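Putative acetylornithine deacetylase (Sulfolobus tokodaii, PDB 3VPB) probably catalyses the ATP-dependent joining of glutamate to the side-chain carboxyl of the C-terminal glutamate of the carrier protein LysW, a step in arginine biosynthesis. Local coordinates at residues A113-Y117 / T148-H152; F122-D126 / V137-V143. All blocks are in the same frame, centred on the assembly; numbering follows the deposited sequence.

Interaction 1 of 2, residues A113-Y117 / T148-H152; sequences ALKAY and TIIEH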
# COMPACT_ATOMS: atom_id res chain seq x y z
N ALA B 113 -2.06 -20.69 2.10
CA ALA B 113 -3.52 -20.48 2.00
C ALA B 113 -4.17 -21.54 1.09
O ALA B 113 -5.22 -22.14 1.43
CB ALA B 113 -3.84 -19.06 1.51
N LEU B 114 -3.54 -21.78 -0.06
CA LEU B 114 -4.07 -22.76 -1.00
C LEU B 114 -4.08 -24.16 -0.39
O LEU B 114 -5.08 -24.87 -0.52
CB LEU B 114 -3.36 -22.71 -2.36
CG LEU B 114 -3.96 -23.64 -3.44
CD1 LEU B 114 -5.41 -23.22 -3.85
CD2 LEU B 114 -3.04 -23.67 -4.66
N LYS B 115 -2.98 -24.54 0.27
CA LYS B 115 -2.94 -25.78 1.08
C LYS B 115 -4.05 -25.89 2.14
O LYS B 115 -4.66 -26.97 2.31
CB LYS B 115 -1.58 -25.96 1.74
CG LYS B 115 -0.51 -26.34 0.74
CD LYS B 115 0.89 -26.38 1.38
CE LYS B 115 1.93 -26.55 0.28
NZ LYS B 115 3.30 -26.51 0.85
N ALA B 116 -4.30 -24.79 2.84
CA ALA B 116 -5.40 -24.73 3.81
C ALA B 116 -6.76 -25.01 3.19
O ALA B 116 -7.55 -25.78 3.73
CB ALA B 116 -5.41 -23.39 4.57
N TYR B 117 -7.05 -24.36 2.05
CA TYR B 117 -8.31 -24.61 1.32
C TYR B 117 -8.41 -26.08 0.95
O TYR B 117 -9.46 -26.71 1.13
CB TYR B 117 -8.39 -23.78 0.02
CG TYR B 117 -8.34 -22.26 0.16
CD1 TYR B 117 -8.11 -21.45 -0.97
CD2 TYR B 117 -8.51 -21.63 1.40
CE1 TYR B 117 -8.06 -20.06 -0.86
CE2 TYR B 117 -8.44 -20.23 1.52
CZ TYR B 117 -8.22 -19.46 0.38
OH TYR B 117 -8.15 -18.09 0.44
N THR B 148 -8.50 -16.32 -6.57
CA THR B 148 -8.57 -14.87 -6.79
C THR B 148 -8.47 -14.11 -5.47
O THR B 148 -7.81 -13.07 -5.41
CB THR B 148 -9.77 -14.43 -7.67
OG1 THR B 148 -9.58 -13.05 -8.03
CG2 THR B 148 -11.06 -14.55 -6.93
N ILE B 149 -9.04 -14.65 -4.40
CA ILE B 149 -8.89 -14.02 -3.08
C ILE B 149 -7.43 -14.04 -2.64
O ILE B 149 -6.89 -13.03 -2.16
CB ILE B 149 -9.84 -14.64 -2.00
CG1 ILE B 149 -11.32 -14.43 -2.39
CG2 ILE B 149 -9.57 -14.04 -0.57
CD1 ILE B 149 -11.74 -12.97 -2.54
N ILE B 150 -6.76 -15.18 -2.79
CA ILE B 150 -5.33 -15.25 -2.47
C ILE B 150 -4.53 -14.16 -3.18
O ILE B 150 -3.72 -13.48 -2.56
CB ILE B 150 -4.75 -16.64 -2.80
CG1 ILE B 150 -5.23 -17.66 -1.75
CG2 ILE B 150 -3.23 -16.62 -2.83
CD1 ILE B 150 -4.94 -19.12 -2.14
N GLU B 151 -4.79 -13.99 -4.47
CA GLU B 151 -4.08 -12.97 -5.24
C GLU B 151 -4.34 -11.57 -4.72
O GLU B 151 -3.42 -10.75 -4.63
CB GLU B 151 -4.50 -13.03 -6.73
CG GLU B 151 -3.93 -14.18 -7.53
CD GLU B 151 -4.20 -14.08 -9.04
OE1 GLU B 151 -3.58 -14.84 -9.81
OE2 GLU B 151 -5.02 -13.23 -9.44
N HIS B 152 -5.60 -11.28 -4.42
CA HIS B 152 -5.98 -10.00 -3.87
C HIS B 152 -5.32 -9.71 -2.52
O HIS B 152 -4.84 -8.58 -2.33
CB HIS B 152 -7.50 -9.87 -3.77
CG HIS B 152 -8.16 -9.56 -5.09
ND1 HIS B 152 -8.31 -10.49 -6.09
CD2 HIS B 152 -8.70 -8.41 -5.56
CE1 HIS B 152 -8.91 -9.93 -7.13
NE2 HIS B 152 -9.15 -8.67 -6.84
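Ile150 reaches across from helix 143-153 and puts the end of its side chain among Ala113, Leu114 and Tyr117 of helix 110-120. With CG1 anti to the carbonyl carbon (chi1 -74°) and the chain extended beyond it, CD1 comes to 3.5 Å from Tyr117 CE1, meeting the ring obliquely. The same methyl lies 3.7 Å from the backbone N of Leu114 and 3.9 Å from Leu114 CB, while one carbon back Ile150 CG1 rests 3.8 Å from Ala113 CB. The phenol comes from the opposite direction, so that Tyr117 OH passes alongside Ile150 CG1; its hydroxyl is hydrogen-bonded to Asp126. Within its own helix, the Tyr117 ring has Ala113 O over one face, toward the rim.

Away from this apolar cluster the contact is loose. The two helix segments run roughly antiparallel (153°), their axes 11.1 Å apart, and the side chain of Ile149 bends away after starting toward the partner. Leu114 marks the partly exposed edge. The far side of helix 143-153 is taken up by the second subunit, whose Arg200 pairs with Glu151; there His152 ND1 donates to Thr148 O (2.7 Å). Both helices pack on the antiparallel sheet of the ATP-grasp domain: Ala113 and Tyr117 lie on strand 164-168, and Tyr117 and Ile149 touch strand 138-140.

Interaction 2 of 2, residues F122-D126 / V137-V143; sequences FPLID and VSLIRDV. With ADP (adenosine-5'-diphosphate), chain L.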
# COMPACT_ATOMS: atom_id res chain seq x y z
N PHE B 122 -14.39 -26.95 0.62
CA PHE B 122 -15.32 -25.82 0.56
C PHE B 122 -16.72 -26.18 1.11
O PHE B 122 -17.09 -27.36 1.12
CB PHE B 122 -15.35 -25.31 -0.88
CG PHE B 122 -13.99 -24.98 -1.41
CD1 PHE B 122 -13.27 -23.89 -0.90
CD2 PHE B 122 -13.38 -25.79 -2.36
CE1 PHE B 122 -11.99 -23.59 -1.36
CE2 PHE B 122 -12.10 -25.50 -2.82
CZ PHE B 122 -11.42 -24.39 -2.33
N PRO B 123 -17.51 -25.18 1.57
CA PRO B 123 -17.17 -23.75 1.60
C PRO B 123 -16.41 -23.43 2.86
O PRO B 123 -16.46 -24.21 3.84
CB PRO B 123 -18.54 -23.07 1.65
CG PRO B 123 -19.36 -24.04 2.47
CD PRO B 123 -18.93 -25.39 1.92
N LEU B 124 -15.75 -22.28 2.85
CA LEU B 124 -15.03 -21.81 4.03
C LEU B 124 -15.08 -20.29 4.09
O LEU B 124 -15.41 -19.61 3.11
CB LEU B 124 -13.56 -22.29 4.00
CG LEU B 124 -12.69 -22.04 2.79
CD1 LEU B 124 -12.01 -20.66 2.93
CD2 LEU B 124 -11.64 -23.18 2.72
N ILE B 125 -14.74 -19.76 5.26
CA ILE B 125 -14.51 -18.32 5.42
C ILE B 125 -13.01 -18.05 5.52
O ILE B 125 -12.31 -18.76 6.19
CB ILE B 125 -15.26 -17.79 6.68
CG1 ILE B 125 -16.77 -17.81 6.41
CG2 ILE B 125 -14.74 -16.40 7.19
CD1 ILE B 125 -17.34 -16.54 5.71
N ASP B 126 -12.52 -17.06 4.80
CA ASP B 126 -11.12 -16.64 4.91
C ASP B 126 -11.14 -15.16 5.28
O ASP B 126 -11.66 -14.33 4.54
CB ASP B 126 -10.39 -16.88 3.58
CG ASP B 126 -8.91 -16.49 3.63
OD1 ASP B 126 -8.54 -15.64 4.48
OD2 ASP B 126 -8.13 -16.98 2.77
N VAL B 137 -13.71 -10.04 4.95
CA VAL B 137 -14.20 -11.35 5.41
C VAL B 137 -14.82 -11.99 4.18
O VAL B 137 -15.83 -11.51 3.65
CB VAL B 137 -15.24 -11.24 6.54
CG1 VAL B 137 -15.79 -12.63 6.94
CG2 VAL B 137 -14.64 -10.52 7.77
N SER B 138 -14.22 -13.07 3.71
CA SER B 138 -14.55 -13.59 2.39
C SER B 138 -15.11 -14.99 2.49
O SER B 138 -14.57 -15.83 3.22
CB SER B 138 -13.30 -13.65 1.54
OG SER B 138 -12.80 -12.37 1.31
N LEU B 139 -16.21 -15.21 1.78
CA LEU B 139 -16.83 -16.52 1.66
C LEU B 139 -16.19 -17.21 0.45
O LEU B 139 -16.21 -16.65 -0.68
CB LEU B 139 -18.38 -16.37 1.52
CG LEU B 139 -19.29 -17.61 1.52
CD1 LEU B 139 -19.00 -18.53 2.70
CD2 LEU B 139 -20.79 -17.27 1.45
N ILE B 140 -15.57 -18.37 0.67
CA ILE B 140 -14.87 -19.10 -0.38
C ILE B 140 -15.53 -20.45 -0.63
O ILE B 140 -15.54 -21.34 0.23
CB ILE B 140 -13.37 -19.24 -0.11
CG1 ILE B 140 -12.74 -17.83 0.07
CG2 ILE B 140 -12.66 -19.99 -1.27
CD1 ILE B 140 -11.33 -17.84 0.47
N ARG B 141 -16.07 -20.58 -1.83
CA ARG B 141 -16.97 -21.71 -2.10
C ARG B 141 -16.43 -22.66 -3.15
O ARG B 141 -16.98 -23.73 -3.36
CB ARG B 141 -18.36 -21.19 -2.45
CG ARG B 141 -19.00 -20.48 -1.26
CD ARG B 141 -20.01 -19.52 -1.70
NE ARG B 141 -19.47 -18.40 -2.47
CZ ARG B 141 -20.24 -17.48 -3.02
NH1 ARG B 141 -21.57 -17.56 -2.86
NH2 ARG B 141 -19.71 -16.48 -3.72
N ASP B 142 -15.34 -22.27 -3.80
CA ASP B 142 -14.66 -23.11 -4.78
C ASP B 142 -13.23 -22.63 -5.01
O ASP B 142 -12.85 -21.58 -4.49
CB ASP B 142 -15.45 -23.24 -6.10
CG ASP B 142 -15.58 -21.93 -6.87
OD1 ASP B 142 -14.64 -21.12 -6.93
OD2 ASP B 142 -16.66 -21.71 -7.46
N VAL B 143 -12.45 -23.39 -5.80
CA VAL B 143 -11.03 -23.08 -5.99
C VAL B 143 -10.78 -21.80 -6.79
O VAL B 143 -9.75 -21.16 -6.62
CB VAL B 143 -10.26 -24.23 -6.69
CG1 VAL B 143 -8.80 -24.18 -6.28
CG2 VAL B 143 -10.86 -25.58 -6.36
PB ADP L . -15.31 -8.24 11.87
O1B ADP L . -14.32 -7.93 12.93
O2B ADP L . -16.76 -8.00 12.23
O3B ADP L . -14.98 -7.70 10.50
PA ADP L . -16.14 -11.02 12.01
O1A ADP L . -15.23 -12.24 12.12
O2A ADP L . -17.08 -10.59 13.11
O3A ADP L . -15.14 -9.82 11.61
O5' ADP L . -16.99 -11.24 10.66
C5' ADP L . -17.99 -10.34 10.20
C4' ADP L . -19.25 -11.11 9.84
O4' ADP L . -18.90 -12.16 8.92
C3' ADP L . -19.82 -11.83 11.07
O3' ADP L . -20.76 -10.99 11.75
C2' ADP L . -20.49 -13.04 10.47
O2' ADP L . -21.78 -12.69 9.96
C1' ADP L . -19.60 -13.35 9.29
N9 ADP L . -18.61 -14.38 9.65
C8 ADP L . -17.31 -14.20 9.99
N7 ADP L . -16.74 -15.39 10.18
C5 ADP L . -17.67 -16.34 9.95
C6 ADP L . -17.73 -17.81 10.00
N6 ADP L . -16.62 -18.51 10.31
N1 ADP L . -18.89 -18.42 9.64
C2 ADP L . -19.99 -17.74 9.31
N3 ADP L . -20.00 -16.38 9.28
C4 ADP L . -18.89 -15.67 9.60
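Phe122 holds CG anti to its carbonyl carbon (chi1 -54°), which lays the ring against the chain as it leaves the partner strand; Leu124, with chi1 at 53°, takes the crowded rotamer between backbone N and carbonyl carbon and brings CD1 to 3.6 Å from Ile140 CB. The Phe122 ring carries the carbonyl carbon of Asp142 over one face, offset toward the rim, while CE1 packs 3.7 Å from Ile140 CG2 and CE2 lies near the backbone N of Val143. The ring also packs on Tyr117. With an alanine here, Ile140 CG2 and the Asp142 backbone would probably lose their aromatic cover, and a gap would be likely to open beside Tyr117.

Pro123, after a cis peptide bond, leads into the strand. Leu124 and Ile140 form a hydrogen-bonded pair, with Ile140 N to Leu124 O at 2.7 Å and nearly straight (170°), and the reciprocal Leu124 N to Ile140 O bond at 2.8 Å. Asp126 and Ser138 repeat the pattern, Asp126 N reaching Ser138 O in the carbonyl plane at 2.9 Å. On the face with Leu124, Ile140 CD1 presses against Asp126 CB at 3.4 Å; besides Tyr117, the Asp126 carboxylate has His164 and Arg153 as partners. At the helix start Asp142 caps Glu145 N, and its carboxylate also pairs with Arg141 of the second subunit.

On the other face Ile125 CG1 lies 3.7 Å from ADP C6, while Leu139 packs on Tyr169 and Trp199; Val137, just before the strand, touches Ile125 CG2 and the ribose O4' through CG1. This antiparallel hairpin of strands 124-127 and 138-140, which with Ile125 and the adjoining Val137 borders the adenosine, belongs to the nucleotide-binding part of the ATP-grasp fold.

How the interactions relate
Interaction 2 is nested along the chain inside the loop closed by interaction 1: helix 110-120 runs into strand 124-127, and strand 138-140 leads into helix 143-153. Their centres are about 9 Å apart, and both lie within the ATP-grasp domain. The helix pair 113-117/148-152 backs the sheet on the face carrying Leu124, Asp126 and Ile140, while the face with Ile125 turns to ADP. Tyr117 is the joint between the two, its side chain packed on both Leu124 and Ile140. Both contacts also reach the second subunit, so one compact unit combines a nucleotide wall with a subunit interface.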